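Local coordinates for protein fuculose-1-phosphate aldolase (Glaciozyma antarctica, PDB 4XXF) that belongs to the class II aldolase and adducin family, whose members share an AraD-like fold, and binds a zinc ion, at residues A[5-10]-A[233-238]; A[41-46]-A[117-122]; A[68-73]-A[86-91]; A[142-147]-A[223-228]. One frame throughout, in Å; residues are numbered along the deposited sequence.

Contact 1 (A[5-10]-A[233-238]); sequences ALTKPP and HEQAGY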
# COMPACT_ATOMS: atom_id res chain seq x y z
N ALA A 5 19.70 -25.70 -13.56
CA ALA A 5 19.65 -26.11 -12.15
C ALA A 5 18.77 -25.18 -11.32
O ALA A 5 18.26 -25.56 -10.27
CB ALA A 5 21.05 -26.16 -11.56
N LEU A 6 18.60 -23.95 -11.80
CA LEU A 6 17.82 -22.96 -11.07
C LEU A 6 16.33 -23.05 -11.39
O LEU A 6 15.52 -22.37 -10.76
CB LEU A 6 18.33 -21.55 -11.39
CG LEU A 6 19.77 -21.26 -10.98
CD1 LEU A 6 20.21 -19.92 -11.53
CD2 LEU A 6 19.92 -21.28 -9.46
N THR A 7 15.96 -23.89 -12.35
CA THR A 7 14.57 -23.97 -12.80
C THR A 7 13.91 -25.25 -12.34
O THR A 7 12.79 -25.56 -12.73
CB THR A 7 14.47 -23.90 -14.33
OG1 THR A 7 15.04 -25.08 -14.91
CG2 THR A 7 15.19 -22.68 -14.87
N LYS A 8 14.62 -26.00 -11.51
CA LYS A 8 14.13 -27.27 -10.99
C LYS A 8 14.45 -27.39 -9.51
O LYS A 8 15.40 -26.77 -9.05
CB LYS A 8 14.76 -28.46 -11.74
CG LYS A 8 14.60 -28.45 -13.25
CD LYS A 8 15.45 -29.55 -13.88
CE LYS A 8 15.59 -29.35 -15.39
NZ LYS A 8 16.67 -30.19 -15.98
N PRO A 9 13.66 -28.18 -8.77
CA PRO A 9 13.97 -28.42 -7.36
C PRO A 9 15.31 -29.11 -7.19
O PRO A 9 15.80 -29.73 -8.13
CB PRO A 9 12.82 -29.33 -6.89
CG PRO A 9 11.75 -29.16 -7.90
CD PRO A 9 12.43 -28.86 -9.20
N PRO A 10 15.91 -29.02 -5.99
CA PRO A 10 17.14 -29.80 -5.75
C PRO A 10 16.88 -31.30 -5.78
O PRO A 10 15.73 -31.73 -5.66
CB PRO A 10 17.58 -29.34 -4.36
CG PRO A 10 16.33 -28.85 -3.72
CD PRO A 10 15.51 -28.24 -4.81
N HIS A 233 5.56 -22.28 -19.18
CA HIS A 233 5.80 -23.69 -18.86
C HIS A 233 6.29 -23.83 -17.42
O HIS A 233 6.64 -22.85 -16.77
CB HIS A 233 6.79 -24.32 -19.86
CG HIS A 233 8.13 -23.65 -19.93
ND1 HIS A 233 9.12 -23.87 -19.00
CD2 HIS A 233 8.65 -22.81 -20.85
CE1 HIS A 233 10.19 -23.17 -19.33
NE2 HIS A 233 9.93 -22.51 -20.45
N GLU A 234 6.31 -25.07 -16.93
CA GLU A 234 6.52 -25.31 -15.51
C GLU A 234 7.91 -24.96 -15.00
O GLU A 234 8.04 -24.45 -13.90
CB GLU A 234 6.17 -26.77 -15.19
CG GLU A 234 4.66 -27.03 -15.22
CD GLU A 234 3.93 -26.25 -14.14
OE1 GLU A 234 4.13 -26.58 -12.96
OE2 GLU A 234 3.17 -25.30 -14.48
N GLN A 235 8.94 -25.18 -15.81
CA GLN A 235 10.28 -24.75 -15.41
C GLN A 235 10.37 -23.23 -15.32
O GLN A 235 11.02 -22.69 -14.42
CB GLN A 235 11.34 -25.28 -16.38
CG GLN A 235 11.66 -26.75 -16.19
CD GLN A 235 12.69 -27.23 -17.19
OE1 GLN A 235 12.35 -27.83 -18.20
NE2 GLN A 235 13.96 -26.96 -16.90
N ALA A 236 9.74 -22.53 -16.26
CA ALA A 236 9.69 -21.07 -16.18
C ALA A 236 8.96 -20.60 -14.94
O ALA A 236 9.36 -19.62 -14.31
CB ALA A 236 9.04 -20.48 -17.43
N GLY A 237 7.89 -21.31 -14.57
CA GLY A 237 7.18 -20.99 -13.35
C GLY A 237 8.05 -21.13 -12.12
O GLY A 237 8.06 -20.26 -11.25
N TYR A 238 8.79 -22.23 -12.06
CA TYR A 238 9.72 -22.47 -10.97
C TYR A 238 10.68 -21.28 -10.83
O TYR A 238 10.89 -20.74 -9.74
CB TYR A 238 10.49 -23.78 -11.19
CG TYR A 238 11.20 -24.25 -9.94
CD1 TYR A 238 12.45 -23.77 -9.59
CD2 TYR A 238 10.57 -25.13 -9.08
CE1 TYR A 238 13.07 -24.18 -8.42
CE2 TYR A 238 11.17 -25.54 -7.91
CZ TYR A 238 12.41 -25.07 -7.58
OH TYR A 238 12.98 -25.49 -6.40

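Contact 2 (A[41-46]-A[117-122]); sequences TVAGHL and HSHSTY. With ZN (zinc ion), chain B.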
# COMPACT_ATOMS: atom_id res chain seq x y z
N THR A 41 -9.29 -13.21 6.15
CA THR A 41 -9.87 -14.02 7.23
C THR A 41 -9.20 -15.40 7.32
O THR A 41 -7.97 -15.48 7.35
CB THR A 41 -11.43 -14.14 7.09
OG1 THR A 41 -11.76 -14.94 5.95
CG2 THR A 41 -12.06 -12.75 6.96
N VAL A 42 -9.99 -16.48 7.35
CA VAL A 42 -9.43 -17.83 7.47
C VAL A 42 -9.58 -18.62 6.18
O VAL A 42 -9.38 -19.84 6.15
CB VAL A 42 -10.10 -18.60 8.63
CG1 VAL A 42 -9.77 -17.94 9.95
CG2 VAL A 42 -11.62 -18.68 8.42
N ALA A 43 -9.93 -17.91 5.10
CA ALA A 43 -10.08 -18.51 3.80
C ALA A 43 -8.71 -18.88 3.26
O ALA A 43 -7.69 -18.30 3.65
CB ALA A 43 -10.80 -17.57 2.85
N GLY A 44 -8.68 -19.83 2.36
CA GLY A 44 -7.44 -20.13 1.70
C GLY A 44 -6.78 -21.40 2.17
O GLY A 44 -6.75 -21.75 3.35
N HIS A 45 -6.23 -22.07 1.18
CA HIS A 45 -5.54 -23.31 1.43
C HIS A 45 -4.45 -23.49 0.40
O HIS A 45 -4.59 -23.12 -0.76
CB HIS A 45 -6.51 -24.50 1.42
CG HIS A 45 -7.88 -24.14 0.95
ND1 HIS A 45 -8.25 -24.17 -0.38
CD2 HIS A 45 -8.97 -23.72 1.64
CE1 HIS A 45 -9.51 -23.80 -0.49
NE2 HIS A 45 -9.97 -23.51 0.72
N LEU A 46 -3.34 -24.02 0.88
CA LEU A 46 -2.24 -24.41 0.00
C LEU A 46 -1.91 -25.85 0.35
O LEU A 46 -1.73 -26.18 1.52
CB LEU A 46 -1.02 -23.50 0.19
CG LEU A 46 -1.04 -22.10 -0.41
CD1 LEU A 46 -1.91 -21.13 0.41
CD2 LEU A 46 0.37 -21.57 -0.52
N HIS A 117 -4.91 -21.56 -3.26
CA HIS A 117 -6.14 -20.79 -3.30
C HIS A 117 -6.19 -19.83 -2.12
O HIS A 117 -5.90 -20.19 -0.99
CB HIS A 117 -7.35 -21.72 -3.27
CG HIS A 117 -8.65 -21.00 -3.13
ND1 HIS A 117 -9.13 -20.15 -4.10
CD2 HIS A 117 -9.56 -21.00 -2.14
CE1 HIS A 117 -10.30 -19.66 -3.71
NE2 HIS A 117 -10.58 -20.16 -2.51
N SER A 118 -6.57 -18.59 -2.40
CA SER A 118 -6.72 -17.58 -1.36
C SER A 118 -7.64 -16.51 -1.90
O SER A 118 -7.72 -16.33 -3.12
CB SER A 118 -5.35 -16.99 -0.99
OG SER A 118 -5.41 -16.22 0.20
N HIS A 119 -8.34 -15.82 -1.01
CA HIS A 119 -9.30 -14.80 -1.44
C HIS A 119 -8.61 -13.44 -1.53
O HIS A 119 -8.91 -12.52 -0.78
CB HIS A 119 -10.48 -14.77 -0.48
CG HIS A 119 -11.29 -16.03 -0.52
ND1 HIS A 119 -12.49 -16.16 0.16
CD2 HIS A 119 -11.09 -17.21 -1.15
CE1 HIS A 119 -12.97 -17.37 -0.05
NE2 HIS A 119 -12.15 -18.02 -0.85
N SER A 120 -7.68 -13.35 -2.47
CA SER A 120 -6.88 -12.15 -2.67
C SER A 120 -7.72 -11.06 -3.30
O SER A 120 -8.66 -11.33 -4.05
CB SER A 120 -5.67 -12.48 -3.54
OG SER A 120 -6.06 -13.16 -4.73
N THR A 121 -7.39 -9.82 -2.96
CA THR A 121 -8.21 -8.66 -3.26
C THR A 121 -8.53 -8.47 -4.74
O THR A 121 -9.69 -8.33 -5.11
CB THR A 121 -7.53 -7.39 -2.76
OG1 THR A 121 -7.32 -7.50 -1.34
CG2 THR A 121 -8.39 -6.18 -3.01
N TYR A 122 -7.50 -8.49 -5.58
CA TYR A 122 -7.70 -8.15 -6.98
C TYR A 122 -8.31 -9.31 -7.75
O TYR A 122 -9.15 -9.11 -8.61
CB TYR A 122 -6.38 -7.68 -7.61
CG TYR A 122 -5.86 -6.44 -6.91
CD1 TYR A 122 -6.60 -5.26 -6.91
CD2 TYR A 122 -4.66 -6.47 -6.21
CE1 TYR A 122 -6.15 -4.13 -6.24
CE2 TYR A 122 -4.20 -5.34 -5.53
CZ TYR A 122 -4.96 -4.17 -5.55
OH TYR A 122 -4.53 -3.04 -4.91
ZN ZN B . -12.37 -20.02 -1.44
O HOH W 1 -7.37 -16.13 1.99
O HOH W 2 -11.47 -20.60 0.44
O HOH W 3 -14.07 -20.38 -0.38
O HOH W 4 -12.61 -22.18 -1.78

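Contact 3 (A[68-73]-A[86-91]); sequences LMTVSD and GGKEGR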
# COMPACT_ATOMS: atom_id res chain seq x y z
N LEU A 68 1.96 -16.49 10.51
CA LEU A 68 2.58 -17.20 11.62
C LEU A 68 2.83 -18.68 11.32
O LEU A 68 3.23 -19.42 12.21
CB LEU A 68 1.72 -17.08 12.87
CG LEU A 68 1.40 -15.63 13.26
CD1 LEU A 68 0.39 -15.60 14.41
CD2 LEU A 68 2.67 -14.85 13.65
N MET A 69 2.62 -19.10 10.07
CA MET A 69 2.77 -20.51 9.70
C MET A 69 4.18 -21.01 9.99
O MET A 69 5.15 -20.33 9.69
CB MET A 69 2.45 -20.70 8.22
CG MET A 69 2.20 -22.15 7.80
SD MET A 69 0.73 -22.88 8.60
CE MET A 69 -0.49 -21.56 8.44
N THR A 70 4.28 -22.20 10.58
CA THR A 70 5.57 -22.87 10.76
C THR A 70 5.45 -24.31 10.30
O THR A 70 4.35 -24.83 10.15
CB THR A 70 6.07 -22.86 12.23
OG1 THR A 70 5.29 -23.77 13.01
CG2 THR A 70 6.01 -21.46 12.84
N VAL A 71 6.60 -24.94 10.07
CA VAL A 71 6.62 -26.33 9.63
C VAL A 71 5.85 -27.25 10.60
O VAL A 71 5.11 -28.13 10.16
CB VAL A 71 8.08 -26.81 9.45
CG1 VAL A 71 8.16 -28.34 9.33
CG2 VAL A 71 8.69 -26.14 8.23
N SER A 72 5.97 -26.99 11.90
CA SER A 72 5.31 -27.80 12.93
C SER A 72 3.79 -27.70 12.90
O SER A 72 3.09 -28.55 13.46
CB SER A 72 5.82 -27.41 14.32
OG SER A 72 7.16 -27.82 14.48
N ASP A 73 3.26 -26.65 12.27
CA ASP A 73 1.81 -26.46 12.21
C ASP A 73 1.13 -27.27 11.12
O ASP A 73 -0.07 -27.54 11.21
CB ASP A 73 1.49 -24.99 11.97
CG ASP A 73 1.91 -24.11 13.11
OD1 ASP A 73 1.44 -24.35 14.25
OD2 ASP A 73 2.70 -23.17 12.88
N GLY A 86 0.60 -34.90 11.88
CA GLY A 86 1.13 -33.55 11.96
C GLY A 86 0.38 -32.61 12.87
O GLY A 86 -0.48 -33.02 13.66
N GLY A 87 0.71 -31.33 12.77
CA GLY A 87 0.02 -30.30 13.51
C GLY A 87 0.34 -30.20 14.99
O GLY A 87 1.13 -30.97 15.53
N LYS A 88 -0.31 -29.24 15.62
CA LYS A 88 -0.21 -29.02 17.05
C LYS A 88 -1.53 -29.33 17.72
O LYS A 88 -2.60 -29.15 17.13
CB LYS A 88 0.21 -27.58 17.35
CG LYS A 88 1.62 -27.24 16.87
CD LYS A 88 1.94 -25.79 17.18
CE LYS A 88 3.28 -25.39 16.61
NZ LYS A 88 3.49 -23.92 16.73
N GLU A 89 -1.44 -29.82 18.96
CA GLU A 89 -2.58 -30.02 19.84
C GLU A 89 -3.50 -28.80 19.81
O GLU A 89 -3.04 -27.68 20.04
CB GLU A 89 -2.10 -30.26 21.27
CG GLU A 89 -3.14 -30.75 22.28
CD GLU A 89 -3.88 -32.01 21.85
OE1 GLU A 89 -3.34 -32.78 21.03
OE2 GLU A 89 -5.01 -32.23 22.34
N GLY A 90 -4.78 -29.01 19.52
CA GLY A 90 -5.73 -27.91 19.52
C GLY A 90 -6.06 -27.37 18.14
O GLY A 90 -7.05 -26.67 17.97
N ARG A 91 -5.24 -27.69 17.13
CA ARG A 91 -5.55 -27.24 15.77
C ARG A 91 -5.15 -28.29 14.74
O ARG A 91 -4.52 -28.00 13.73
CB ARG A 91 -4.87 -25.90 15.46
CG ARG A 91 -5.57 -25.12 14.35
CD ARG A 91 -4.80 -23.89 13.87
NE ARG A 91 -4.72 -22.85 14.90
CZ ARG A 91 -5.69 -21.98 15.16
NH1 ARG A 91 -6.82 -22.01 14.47
NH2 ARG A 91 -5.53 -21.07 16.12
O HOH W 5 6.13 -23.79 15.68
O HOH W 6 3.93 -30.75 14.99
O HOH W 7 -1.74 -27.57 13.62

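Contact 4 (A[142-147]-A[223-228]); sequences AFYGDV and QAAFTF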
# COMPACT_ATOMS: atom_id res chain seq x y z
N ALA A 142 1.87 -15.53 -19.73
CA ALA A 142 2.03 -16.80 -19.02
C ALA A 142 0.70 -17.56 -18.96
O ALA A 142 0.68 -18.78 -18.75
CB ALA A 142 2.57 -16.55 -17.61
N PHE A 143 -0.40 -16.83 -19.15
CA PHE A 143 -1.75 -17.40 -19.06
C PHE A 143 -2.46 -17.52 -20.40
O PHE A 143 -3.63 -17.93 -20.45
CB PHE A 143 -2.61 -16.55 -18.12
CG PHE A 143 -2.05 -16.47 -16.74
CD1 PHE A 143 -2.15 -17.55 -15.87
CD2 PHE A 143 -1.36 -15.35 -16.32
CE1 PHE A 143 -1.60 -17.48 -14.61
CE2 PHE A 143 -0.81 -15.28 -15.05
CZ PHE A 143 -0.92 -16.35 -14.20
N TYR A 144 -1.77 -17.18 -21.48
CA TYR A 144 -2.37 -17.26 -22.81
C TYR A 144 -2.85 -18.67 -23.11
O TYR A 144 -2.08 -19.62 -23.10
CB TYR A 144 -1.36 -16.81 -23.86
CG TYR A 144 -1.80 -17.06 -25.27
CD1 TYR A 144 -2.82 -16.30 -25.84
CD2 TYR A 144 -1.23 -18.06 -26.02
CE1 TYR A 144 -3.24 -16.53 -27.12
CE2 TYR A 144 -1.65 -18.29 -27.31
CZ TYR A 144 -2.65 -17.53 -27.85
OH TYR A 144 -3.06 -17.78 -29.14
N GLY A 145 -4.15 -18.79 -23.35
CA GLY A 145 -4.77 -20.08 -23.62
C GLY A 145 -4.68 -21.08 -22.48
O GLY A 145 -4.94 -22.27 -22.69
N ASP A 146 -4.34 -20.61 -21.28
CA ASP A 146 -4.05 -21.53 -20.19
C ASP A 146 -4.65 -21.09 -18.87
O ASP A 146 -4.17 -21.49 -17.80
CB ASP A 146 -2.54 -21.72 -20.03
CG ASP A 146 -2.17 -23.10 -19.48
OD1 ASP A 146 -2.87 -24.10 -19.78
OD2 ASP A 146 -1.16 -23.20 -18.76
N VAL A 147 -5.70 -20.27 -18.92
CA VAL A 147 -6.43 -19.92 -17.71
C VAL A 147 -7.92 -20.13 -17.96
O VAL A 147 -8.46 -19.72 -19.00
CB VAL A 147 -6.13 -18.47 -17.22
CG1 VAL A 147 -6.39 -17.42 -18.31
CG2 VAL A 147 -6.92 -18.15 -15.96
N GLN A 223 2.14 -12.99 -31.07
CA GLN A 223 3.08 -12.51 -30.07
C GLN A 223 2.80 -13.13 -28.70
O GLN A 223 3.72 -13.48 -27.96
CB GLN A 223 3.04 -10.98 -30.01
CG GLN A 223 3.71 -10.27 -31.19
CD GLN A 223 3.05 -10.57 -32.53
OE1 GLN A 223 1.86 -10.91 -32.60
NE2 GLN A 223 3.82 -10.47 -33.61
N ALA A 224 1.51 -13.28 -28.37
CA ALA A 224 1.15 -13.89 -27.08
C ALA A 224 1.61 -15.34 -27.02
O ALA A 224 2.13 -15.79 -26.00
CB ALA A 224 -0.36 -13.79 -26.85
N ALA A 225 1.41 -16.08 -28.12
CA ALA A 225 1.84 -17.47 -28.21
C ALA A 225 3.35 -17.59 -28.07
O ALA A 225 3.86 -18.48 -27.40
CB ALA A 225 1.37 -18.09 -29.53
N PHE A 226 4.07 -16.67 -28.71
CA PHE A 226 5.52 -16.67 -28.64
C PHE A 226 5.99 -16.49 -27.20
O PHE A 226 6.87 -17.21 -26.72
CB PHE A 226 6.08 -15.55 -29.53
CG PHE A 226 7.58 -15.43 -29.47
CD1 PHE A 226 8.38 -16.21 -30.28
CD2 PHE A 226 8.18 -14.54 -28.59
CE1 PHE A 226 9.76 -16.10 -30.23
CE2 PHE A 226 9.56 -14.43 -28.53
CZ PHE A 226 10.35 -15.21 -29.35
N THR A 227 5.39 -15.53 -26.51
CA THR A 227 5.79 -15.22 -25.14
C THR A 227 5.39 -16.35 -24.18
O THR A 227 6.12 -16.64 -23.23
CB THR A 227 5.19 -13.86 -24.71
OG1 THR A 227 5.59 -12.85 -25.65
CG2 THR A 227 5.70 -13.46 -23.34
N PHE A 228 4.26 -17.00 -24.43
CA PHE A 228 3.84 -18.13 -23.61
C PHE A 228 4.89 -19.25 -23.62
O PHE A 228 5.10 -19.91 -22.59
CB PHE A 228 2.49 -18.68 -24.08
CG PHE A 228 2.02 -19.89 -23.30
CD1 PHE A 228 1.28 -19.74 -22.15
CD2 PHE A 228 2.35 -21.17 -23.73
CE1 PHE A 228 0.85 -20.85 -21.43
CE2 PHE A 228 1.92 -22.29 -23.01
CZ PHE A 228 1.18 -22.12 -21.86

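Contact 1 (A[5-10]-A[233-238])
Tyr238 and Gln235 near the start of helix 234-256 receive segment 5-10, turned at Ala5 to Thr7 and extended from Lys8, Tyr238 through its ring and Gln235 through its amide. The ring makes the packing part, mostly against backbone. With CG anti to the backbone N (chi1 -165°), it leaves the helix against the chain from Leu6 to Pro9. The peptide joining Lys8 to Pro9 lies over one face of it, Lys8 C being 3.6 Å from Tyr238 CZ. Leu6 O comes instead to the ring edge, 3.6 Å from Tyr238 CD1. Farther out, Pro9 CG rests 3.7 Å from Tyr238 CE2, and the phenol oxygen Tyr238 OH ends 3.2 Å from Pro9 CA.

The polar part is one side-chain bond. Gln235 NE2 donates to Thr7 OG1 over 2.9 Å with an N-H...O angle of 158°, and the acceptor lies close to the amide plane. Thr7 OG1 is also bonded to Ala4 O, so the hydroxyl links Gln235 to the chain just before the segment. Beside it the extended Lys8 chain runs along Gln235 in the same direction, with Lys8 CE 3.3 Å from Gln235 NE2.

Together these contacts lay the lead-in to helix 15-36 across the start of helix 234-256. Leu6 and Thr7 also touch Phe239 of that helix, Leu6 meets Ile93 of a second subunit, and Pro9 and Tyr238 both touch Thr189, just before helix 190-213.

Contact 2 (A[41-46]-A[117-122])
Ala43 and His45 pack against His119 and His117, two of the three histidines that hold the zinc ion in this AraD-like fold of the class II aldolase family. His117 NE2 and His119 NE2 each bind zinc at 2.1 Å. His181 is the third protein ligand, and three waters bring the number of bound atoms to six. A chi1 of 173° turns the His117 ring off the strand and toward the metal.

The next layer steadies the two rings. The methyl of Ala43 sits over one face of His119, its CB 3.6 Å from the ring centroid, a CH-pi contact. His117 ND1 is hydrogen-bonded to Leu183 O, and His119 ND1 to Asp139 OD1 of a third subunit, so both imidazoles are held at the nitrogen that does not touch zinc, and a neighbouring chain probably helps to orient His119. His45, modelled in two positions, lies beside His117 with their planes at an oblique angle.

Behind the rings, strands 45-49 and 114-118 pair antiparallel. His45 and His117 form a hydrogen-bonded pair: His45 N gives to His117 O at 2.9 Å, and His117 N to His45 O at 3.0 Å. Just before it, the backbone angles of Gly44, with positive phi, leave no room for a CB, which would jam against Ala43 O and crowd His117 O. One water finishes the join, donating to Ala43 O and to Ser118 OG, itself also bonded to Phe38 O, and accepting from His119 N at 3.2 Å.

Contact 3 (A[68-73]-A[86-91])
The carboxylate of Asp73 takes Lys88 and Thr70 on the same side of its plane, one at each oxygen. Lys88 NZ forms a salt bridge with Asp73 OD1 at 3.2 Å, tilted out of the plane, and the last two methylenes pass over that oxygen, with Lys88 CE also 3.2 Å from Asp73 OD1. At the other end, Thr70 OG1 donates to Asp73 OD2 over 2.7 Å, rising 64° out of the plane. The edge is used separately: Thr70 N gives to the anti lone pair of Asp73 OD2. Two donors from Thr70 thus fix the rotation of the carboxylate that the lysine meets.

Lys88 is stretched out beyond CG (chi2 179°), which carries its amine from the start of a type II turn, Lys88 to Arg91, across to the 3-10 segment 71-73. On the way its CE passes 4.0 Å from Ser72 CB.

Between the backbones there is no direct hydrogen bond. Gly87 CA makes a C-H...O contact to Asp73 O at 3.6 Å, and waters fill in the rest. One water donates to both Ser72 O and Gly87 O; another joins Asp73 O, Lys88 N and Arg91 O; a third bridges Thr70 OG1 and Lys88 NZ, the latter at 2.8 Å. Arg91 packs on Gln246 of a third subunit.

With the bridge at the surface and its amine hydrated, the attraction is probably partly screened, and the loop between strands 56-59 and 75-78 meets the one from strand 83-84 to helix 96-108 mainly through one ion pair and shared waters, with Gly87 close against the Asp73 carbonyl.

Contact 4 (A[142-147]-A[223-228])
A type II beta turn, Phe143 to Asp146, leans on helix 221-231, with Tyr144 at its first corner reaching out to the helix and Phe228 of the helix reaching back. Asp146 N closes the turn on Phe143 O at 2.9 Å, and Gly145 takes the positive phi of the second corner.

At a chi1 of 171° the Tyr144 ring swings away from its own N and lays one face against the helix. Ala224 CB stands over that face in a CH-pi contact, 4.0 Å from the ring centroid, and the backbone N of Ala225 lies over the same face, also off centre. Next to it, Ala225 CB touches Tyr144 CE2 at 3.8 Å. Small residues at both positions let the ring come down close to the helix backbone. The hydroxyl is hydrogen-bonded to Glu221, one turn back in the helix.

Phe228 fills the angle below the turn. Ala142 O approaches its edge, 3.4 Å from Phe228 CE1, while Tyr144 O comes in obliquely, 3.5 Å from Phe228 CD1. Asp146 CB is 3.8 Å from Phe228 CE1, and the carboxylate plane stands almost square to the ring, 88° apart. Both Ala142 O and Asp146 OD2 are also held by Lys174 NZ, which ties the residue before the turn to its last one; the Lys174 side chain also touches Phe228.

The turn leads directly into strand 147-150 at the edge of the chain's sheet. Ala142 and Phe143 also pack on helix 190-213 through Trp196, Met199 and Leu200, so the segment touches both helices.

Contact 2 carries the zinc site, and the other three lie away from it. The zinc ion about 13 Å from the side chain of Ala142 in contact 4 is not the one bound in contact 2, whose centre is 25 Å from that of contact 4. Contact 1 lies equally far from contact 2, on the opposite side of the chain's centre. Contacts 1 and 4 use successive helices, 234-256 and 221-231, and their nearest atoms are about 4 Å apart without touching. Contact 3 lies 19 Å from contact 2, centre to centre, and both reach the third subunit; from contact 4 it is 39 Å, centre to centre, on the opposite side of the chain's centre.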